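Local coordinates for protein angiotensin-converting enzyme (Anopheles gambiae, PDB 6S1Y) that probably acts as a zinc-dependent peptidase of the angiotensin-converting enzyme family, cleaving peptides in the mosquito, at residues I22-Q33 with F59-L70. Sequence-based numbering, arbitrary orientation.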
ATOM      1  N   ILE A  22       0.350  19.179  27.102  1.00 82.40           N
ATOM      2  CA  ILE A  22       0.159  19.431  25.678  1.00 80.67           C
ATOM      3  C   ILE A  22      -0.235  18.142  24.964  1.00 76.83           C
ATOM      4  O   ILE A  22      -1.154  18.133  24.138  1.00 73.89           O
ATOM      5  CB  ILE A  22       1.431  20.056  25.076  1.00 79.46           C
ATOM      6  CG1 ILE A  22       1.700  21.425  25.715  1.00 79.25           C
ATOM      7  CG2 ILE A  22       1.289  20.187  23.571  1.00 76.04           C
ATOM      8  CD1 ILE A  22       2.959  22.119  25.221  1.00 75.91           C
ATOM      9  N   GLU A  23       0.437  17.033  25.289  1.00 76.44           N
ATOM     10  CA  GLU A  23       0.148  15.759  24.643  1.00 76.59           C
ATOM     11  C   GLU A  23      -1.326  15.388  24.754  1.00 75.73           C
ATOM     12  O   GLU A  23      -1.932  14.923  23.781  1.00 72.04           O
ATOM     13  CB  GLU A  23       1.008  14.650  25.256  1.00 77.39           C
ATOM     14  CG  GLU A  23       2.468  14.683  24.836  1.00 76.50           C
ATOM     15  CD  GLU A  23       3.333  13.722  25.635  1.00 76.93           C
ATOM     16  OE1 GLU A  23       2.835  13.130  26.623  1.00 77.26           O
ATOM     17  OE2 GLU A  23       4.516  13.561  25.272  1.00 76.87           O
ATOM     18  N   GLN A  24      -1.919  15.566  25.934  1.00 77.30           N
ATOM     19  CA  GLN A  24      -3.319  15.197  26.107  1.00 76.58           C
ATOM     20  C   GLN A  24      -4.228  16.129  25.320  1.00 72.25           C
ATOM     21  O   GLN A  24      -5.225  15.692  24.737  1.00 70.18           O
ATOM     22  CB  GLN A  24      -3.691  15.209  27.588  1.00 81.27           C
ATOM     23  CG  GLN A  24      -2.720  14.455  28.494  1.00 85.65           C
ATOM     24  CD  GLN A  24      -2.568  12.981  28.131  1.00 90.47           C
ATOM     25  OE1 GLN A  24      -3.491  12.353  27.598  1.00 89.92           O
ATOM     26  NE2 GLN A  24      -1.394  12.421  28.422  1.00 88.00           N
ATOM     27  N   ARG A  25      -3.904  17.422  25.303  1.00 71.85           N
ATOM     28  CA  ARG A  25      -4.622  18.364  24.452  1.00 72.45           C
ATOM     29  C   ARG A  25      -4.570  17.920  22.993  1.00 68.11           C
ATOM     30  O   ARG A  25      -5.609  17.766  22.339  1.00 64.57           O
ATOM     31  CB  ARG A  25      -4.016  19.760  24.635  1.00 77.56           C
ATOM     32  CG  ARG A  25      -4.987  20.921  24.567  1.00 78.53           C
ATOM     33  CD  ARG A  25      -4.657  21.966  25.630  1.00 84.00           C
ATOM     34  NE  ARG A  25      -3.325  22.543  25.462  1.00 86.31           N
ATOM     35  CZ  ARG A  25      -3.024  23.499  24.586  1.00 83.67           C
ATOM     36  NH1 ARG A  25      -1.788  23.964  24.513  1.00 79.95           N
ATOM     37  NH2 ARG A  25      -3.956  23.991  23.776  1.00 80.92           N
ATOM     38  N   TYR A  26      -3.359  17.684  22.476  1.00 67.82           N
ATOM     39  CA  TYR A  26      -3.184  17.247  21.088  1.00 67.58           C
ATOM     40  C   TYR A  26      -3.978  15.976  20.815  1.00 63.31           C
ATOM     41  O   TYR A  26      -4.713  15.886  19.830  1.00 62.62           O
ATOM     42  CB  TYR A  26      -1.684  17.033  20.825  1.00 67.28           C
ATOM     43  CG  TYR A  26      -1.202  17.017  19.389  1.00 65.66           C
ATOM     44  CD1 TYR A  26      -0.779  18.181  18.763  1.00 66.30           C
ATOM     45  CD2 TYR A  26      -1.102  15.823  18.679  1.00 66.22           C
ATOM     46  CE1 TYR A  26      -0.306  18.162  17.455  1.00 68.87           C
ATOM     47  CE2 TYR A  26      -0.636  15.794  17.372  1.00 66.19           C
ATOM     48  CZ  TYR A  26      -0.234  16.964  16.768  1.00 68.38           C
ATOM     49  OH  TYR A  26       0.241  16.949  15.472  1.00 69.89           O
ATOM     50  N   GLN A  27      -3.871  14.993  21.705  1.00 63.11           N
ATOM     51  CA  GLN A  27      -4.514  13.705  21.474  1.00 63.64           C
ATOM     52  C   GLN A  27      -6.030  13.832  21.355  1.00 63.27           C
ATOM     53  O   GLN A  27      -6.656  13.167  20.516  1.00 59.96           O
ATOM     54  CB  GLN A  27      -4.146  12.743  22.601  1.00 62.10           C
ATOM     55  CG  GLN A  27      -4.877  11.433  22.548  1.00 58.49           C
ATOM     56  CD  GLN A  27      -4.321  10.429  23.530  1.00 57.82           C
ATOM     57  OE1 GLN A  27      -3.298  10.664  24.167  1.00 60.79           O
ATOM     58  NE2 GLN A  27      -4.986   9.293  23.645  1.00 56.06           N
ATOM     59  N   GLN A  28      -6.642  14.685  22.174  1.00 63.69           N
ATOM     60  CA  GLN A  28      -8.098  14.766  22.178  1.00 64.54           C
ATOM     61  C   GLN A  28      -8.639  15.416  20.907  1.00 61.17           C
ATOM     62  O   GLN A  28      -9.631  14.934  20.342  1.00 59.50           O
ATOM     63  CB  GLN A  28      -8.570  15.504  23.433  1.00 70.09           C
ATOM     64  CG  GLN A  28      -8.244  14.705  24.698  1.00 76.92           C
ATOM     65  CD  GLN A  28      -8.801  15.314  25.975  1.00 86.95           C
ATOM     66  OE1 GLN A  28      -9.922  15.837  26.001  1.00 88.70           O
ATOM     67  NE2 GLN A  28      -8.017  15.240  27.052  1.00 83.11           N
ATOM     68  N   THR A  29      -8.015  16.494  20.429  1.00 58.94           N
ATOM     69  CA  THR A  29      -8.508  17.076  19.187  1.00 60.59           C
ATOM     70  C   THR A  29      -8.149  16.199  17.990  1.00 58.72           C
ATOM     71  O   THR A  29      -8.915  16.140  17.023  1.00 57.30           O
ATOM     72  CB  THR A  29      -7.985  18.504  18.991  1.00 60.25           C
ATOM     73  OG1 THR A  29      -6.554  18.513  19.058  1.00 64.98           O
ATOM     74  CG2 THR A  29      -8.559  19.420  20.056  1.00 61.55           C
ATOM     75  N   LYS A  30      -7.018  15.486  18.039  1.00 58.67           N
ATOM     76  CA  LYS A  30      -6.709  14.597  16.928  1.00 59.34           C
ATOM     77  C   LYS A  30      -7.707  13.448  16.867  1.00 57.99           C
ATOM     78  O   LYS A  30      -8.081  13.000  15.773  1.00 58.24           O
ATOM     79  CB  LYS A  30      -5.288  14.047  17.019  1.00 60.17           C
ATOM     80  CG  LYS A  30      -4.784  13.533  15.657  1.00 65.01           C
ATOM     81  CD  LYS A  30      -3.571  12.608  15.795  1.00 71.12           C
ATOM     82  CE  LYS A  30      -3.018  12.157  14.431  1.00 73.12           C
ATOM     83  NZ  LYS A  30      -1.765  12.911  14.063  1.00 78.41           N
ATOM     84  N   ALA A  31      -8.165  12.978  18.025  1.00 57.79           N
ATOM     85  CA  ALA A  31      -9.197  11.949  18.043  1.00 55.80           C
ATOM     86  C   ALA A  31     -10.502  12.497  17.499  1.00 54.84           C
ATOM     87  O   ALA A  31     -11.141  11.871  16.656  1.00 55.50           O
ATOM     88  CB  ALA A  31      -9.386  11.406  19.458  1.00 54.08           C
ATOM     89  N   HIS A  32     -10.914  13.677  17.964  1.00 56.66           N
ATOM     90  CA  HIS A  32     -12.129  14.283  17.428  1.00 58.32           C
ATOM     91  C   HIS A  32     -12.033  14.406  15.914  1.00 56.76           C
ATOM     92  O   HIS A  32     -12.991  14.132  15.190  1.00 55.27           O
ATOM     93  CB  HIS A  32     -12.359  15.650  18.078  1.00 62.27           C
ATOM     94  CG  HIS A  32     -13.628  16.317  17.649  1.00 65.54           C
ATOM     95  ND1 HIS A  32     -13.646  17.440  16.846  1.00 67.45           N
ATOM     96  CD2 HIS A  32     -14.925  16.010  17.897  1.00 67.25           C
ATOM     97  CE1 HIS A  32     -14.898  17.798  16.620  1.00 68.52           C
ATOM     98  NE2 HIS A  32     -15.693  16.946  17.246  1.00 70.58           N
ATOM     99  N   GLN A  33     -10.862  14.773  15.414  1.00 57.45           N
ATOM    100  CA  GLN A  33     -10.703  14.944  13.978  1.00 57.65           C
ATOM    101  C   GLN A  33     -10.775  13.603  13.256  1.00 55.93           C
ATOM    102  O   GLN A  33     -11.480  13.469  12.247  1.00 52.40           O
ATOM    103  CB  GLN A  33      -9.385  15.659  13.716  1.00 57.95           C
ATOM    104  CG  GLN A  33      -9.124  15.931  12.277  1.00 59.92           C
ATOM    105  CD  GLN A  33      -7.948  15.148  11.800  1.00 63.79           C
ATOM    106  OE1 GLN A  33      -6.801  15.593  11.922  1.00 64.11           O
ATOM    107  NE2 GLN A  33      -8.215  13.951  11.270  1.00 64.04           N
ATOM    108  N   PHE A  59      -8.453  21.076  14.794  1.00 58.93           N
ATOM    109  CA  PHE A  59      -7.177  20.481  15.154  1.00 59.47           C
ATOM    110  C   PHE A  59      -6.026  21.342  14.658  1.00 58.52           C
ATOM    111  O   PHE A  59      -5.005  21.481  15.337  1.00 58.39           O
ATOM    112  CB  PHE A  59      -7.067  19.070  14.590  1.00 59.13           C
ATOM    113  CG  PHE A  59      -5.706  18.476  14.756  1.00 60.84           C
ATOM    114  CD1 PHE A  59      -5.309  17.957  15.969  1.00 61.15           C
ATOM    115  CD2 PHE A  59      -4.813  18.460  13.703  1.00 63.39           C
ATOM    116  CE1 PHE A  59      -4.049  17.418  16.127  1.00 62.64           C
ATOM    117  CE2 PHE A  59      -3.553  17.930  13.856  1.00 63.21           C
ATOM    118  CZ  PHE A  59      -3.174  17.403  15.069  1.00 63.24           C
ATOM    119  N   ALA A  60      -6.184  21.934  13.472  1.00 57.20           N
ATOM    120  CA  ALA A  60      -5.134  22.771  12.907  1.00 59.72           C
ATOM    121  C   ALA A  60      -4.813  23.939  13.832  1.00 59.38           C
ATOM    122  O   ALA A  60      -3.640  24.249  14.065  1.00 58.10           O
ATOM    123  CB  ALA A  60      -5.556  23.280  11.521  1.00 56.33           C
ATOM    124  N   GLU A  61      -5.845  24.592  14.369  1.00 58.96           N
ATOM    125  CA  GLU A  61      -5.641  25.629  15.375  1.00 62.56           C
ATOM    126  C   GLU A  61      -4.842  25.086  16.555  1.00 61.58           C
ATOM    127  O   GLU A  61      -3.800  25.629  16.919  1.00 61.45           O
ATOM    128  CB  GLU A  61      -6.990  26.172  15.847  1.00 65.85           C
ATOM    129  CG  GLU A  61      -7.627  27.175  14.912  1.00 72.16           C
ATOM    130  CD  GLU A  61      -9.069  27.500  15.293  1.00 82.40           C
ATOM    131  OE1 GLU A  61      -9.360  27.626  16.502  1.00 89.41           O
ATOM    132  OE2 GLU A  61      -9.915  27.625  14.378  1.00 80.95           O
ATOM    133  N   VAL A  62      -5.321  24.006  17.174  1.00 61.19           N
ATOM    134  CA  VAL A  62      -4.635  23.417  18.320  1.00 58.82           C
ATOM    135  C   VAL A  62      -3.158  23.200  18.010  1.00 61.77           C
ATOM    136  O   VAL A  62      -2.280  23.549  18.807  1.00 61.60           O
ATOM    137  CB  VAL A  62      -5.326  22.102  18.734  1.00 60.96           C
ATOM    138  CG1 VAL A  62      -4.500  21.367  19.788  1.00 61.95           C
ATOM    139  CG2 VAL A  62      -6.761  22.360  19.236  1.00 59.22           C
ATOM    140  N   ALA A  63      -2.857  22.616  16.839  1.00 62.76           N
ATOM    141  CA  ALA A  63      -1.465  22.271  16.532  1.00 62.26           C
ATOM    142  C   ALA A  63      -0.610  23.517  16.351  1.00 61.29           C
ATOM    143  O   ALA A  63       0.576  23.512  16.706  1.00 61.76           O
ATOM    144  CB  ALA A  63      -1.386  21.392  15.279  1.00 60.31           C
ATOM    145  N   LYS A  64      -1.182  24.592  15.819  1.00 60.19           N
ATOM    146  CA  LYS A  64      -0.442  25.848  15.722  1.00 62.28           C
ATOM    147  C   LYS A  64      -0.075  26.373  17.109  1.00 64.38           C
ATOM    148  O   LYS A  64       1.065  26.788  17.350  1.00 66.50           O
ATOM    149  CB  LYS A  64      -1.253  26.886  14.960  1.00 61.35           C
ATOM    150  CG  LYS A  64      -1.225  26.756  13.443  1.00 59.99           C
ATOM    151  CD  LYS A  64      -2.090  27.840  12.825  1.00 57.77           C
ATOM    152  CE  LYS A  64      -2.485  27.522  11.397  1.00 59.00           C
ATOM    153  NZ  LYS A  64      -3.971  27.550  11.224  1.00 64.24           N
ATOM    154  N   ALA A  65      -1.042  26.371  18.032  1.00 63.46           N
ATOM    155  CA  ALA A  65      -0.788  26.831  19.394  1.00 64.33           C
ATOM    156  C   ALA A  65       0.240  25.955  20.089  1.00 68.51           C
ATOM    157  O   ALA A  65       1.154  26.460  20.753  1.00 72.43           O
ATOM    158  CB  ALA A  65      -2.091  26.835  20.191  1.00 64.22           C
ATOM    159  N   VAL A  66       0.101  24.634  19.954  1.00 66.11           N
ATOM    160  CA  VAL A  66       1.081  23.721  20.531  1.00 66.65           C
ATOM    161  C   VAL A  66       2.471  24.030  20.005  1.00 68.67           C
ATOM    162  O   VAL A  66       3.448  24.029  20.760  1.00 71.73           O
ATOM    163  CB  VAL A  66       0.687  22.260  20.234  1.00 66.69           C
ATOM    164  CG1 VAL A  66       1.864  21.335  20.497  1.00 67.32           C
ATOM    165  CG2 VAL A  66      -0.526  21.866  21.059  1.00 64.99           C
ATOM    166  N   ALA A  67       2.588  24.287  18.700  1.00 67.00           N
ATOM    167  CA  ALA A  67       3.906  24.498  18.113  1.00 70.58           C
ATOM    168  C   ALA A  67       4.555  25.754  18.673  1.00 74.01           C
ATOM    169  O   ALA A  67       5.755  25.766  18.967  1.00 75.67           O
ATOM    170  CB  ALA A  67       3.807  24.587  16.590  1.00 68.66           C
ATOM    171  N   GLU A  68       3.778  26.828  18.817  1.00 74.52           N
ATOM    172  CA  GLU A  68       4.313  28.039  19.428  1.00 80.66           C
ATOM    173  C   GLU A  68       4.647  27.811  20.899  1.00 80.20           C
ATOM    174  O   GLU A  68       5.742  28.153  21.357  1.00 82.25           O
ATOM    175  CB  GLU A  68       3.318  29.182  19.276  1.00 81.20           C
ATOM    176  CG  GLU A  68       3.871  30.518  19.712  1.00 90.20           C
ATOM    177  CD  GLU A  68       2.863  31.634  19.546  1.00 97.48           C
ATOM    178  OE1 GLU A  68       2.452  32.228  20.570  1.00 98.37           O
ATOM    179  OE2 GLU A  68       2.471  31.902  18.387  1.00 98.34           O
ATOM    180  N   GLU A  69       3.717  27.219  21.652  1.00 76.86           N
ATOM    181  CA  GLU A  69       3.977  26.954  23.061  1.00 78.72           C
ATOM    182  C   GLU A  69       5.286  26.204  23.264  1.00 80.34           C
ATOM    183  O   GLU A  69       5.924  26.343  24.312  1.00 85.01           O
ATOM    184  CB  GLU A  69       2.824  26.154  23.672  1.00 77.47           C
ATOM    185  CG  GLU A  69       1.570  26.965  23.928  1.00 77.22           C
ATOM    186  CD  GLU A  69       0.454  26.127  24.534  1.00 81.16           C
ATOM    187  OE1 GLU A  69      -0.732  26.344  24.176  1.00 80.06           O
ATOM    188  OE2 GLU A  69       0.772  25.240  25.361  1.00 80.17           O
ATOM    189  N   LEU A  70       5.706  25.413  22.284  1.00 77.79           N
ATOM    190  CA  LEU A  70       6.890  24.585  22.438  1.00 79.58           C
ATOM    191  C   LEU A  70       8.177  25.292  22.038  1.00 84.26           C
ATOM    192  O   LEU A  70       9.262  24.797  22.363  1.00 86.41           O
ATOM    193  CB  LEU A  70       6.739  23.305  21.621  1.00 76.37           C
ATOM    194  CG  LEU A  70       5.718  22.334  22.205  1.00 76.12           C
ATOM    195  CD1 LEU A  70       5.345  21.288  21.175  1.00 70.31           C
ATOM    196  CD2 LEU A  70       6.263  21.686  23.470  1.00 78.88           C
TER
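Arg25 and Glu69 make the sole charged bond across this helix pair: NH1 of Arg25 lies 2.6 Å from OE1 of Glu69 in a salt bridge. Guanidinium and carboxylate have nearly parallel planes, and OE1 approaches the guanidinium edge; the N-H points poorly, at 128°, so the hydrogen bond itself is weak and charge probably supplies much of the attraction. Arg25 bends at chi2 and chi3 to bring NH1 there, while CG2 of Val66 lies over one guanidinium face. CG2 of Ile22 presses tightly on CG1 of Val66 at 3.3 Å, and CD1 of Ile22 touches CD2 of Leu70, the two side chains running in opposite directions. Two turns before Val66, Phe59 enters a hole formed by Tyr26, Thr29, Lys30 and Gln33. Its edge meets the Tyr26 face in a T-shaped stack, centroids 5.0 Å apart and planes at 73°. OG1 of Thr29 lies 3.4 Å from CD1 of Phe59 at the ring edge; set between the backbone N and the carbonyl carbon, it has the carbonyls of Arg25 and Tyr26 as weak alternative acceptors for its single proton. CG2 of Thr29 meets CG2 of Val62 tip to tip at 3.5 Å. On the far flank, OE2 of Glu23 is paired with NE of Arg86 in a salt bridge, and Gln27 NE2 with the Phe334 carbonyl. With segment axes 9.5 Å apart at 161°, helices 12-42 and 46-70 form an antiparallel helical hairpin, probably part of the lid over the active-site channel, as in other angiotensin-converting enzymes; the Gln33 side chain lies about 11 Å from the bound gamma-glutamyl ligand.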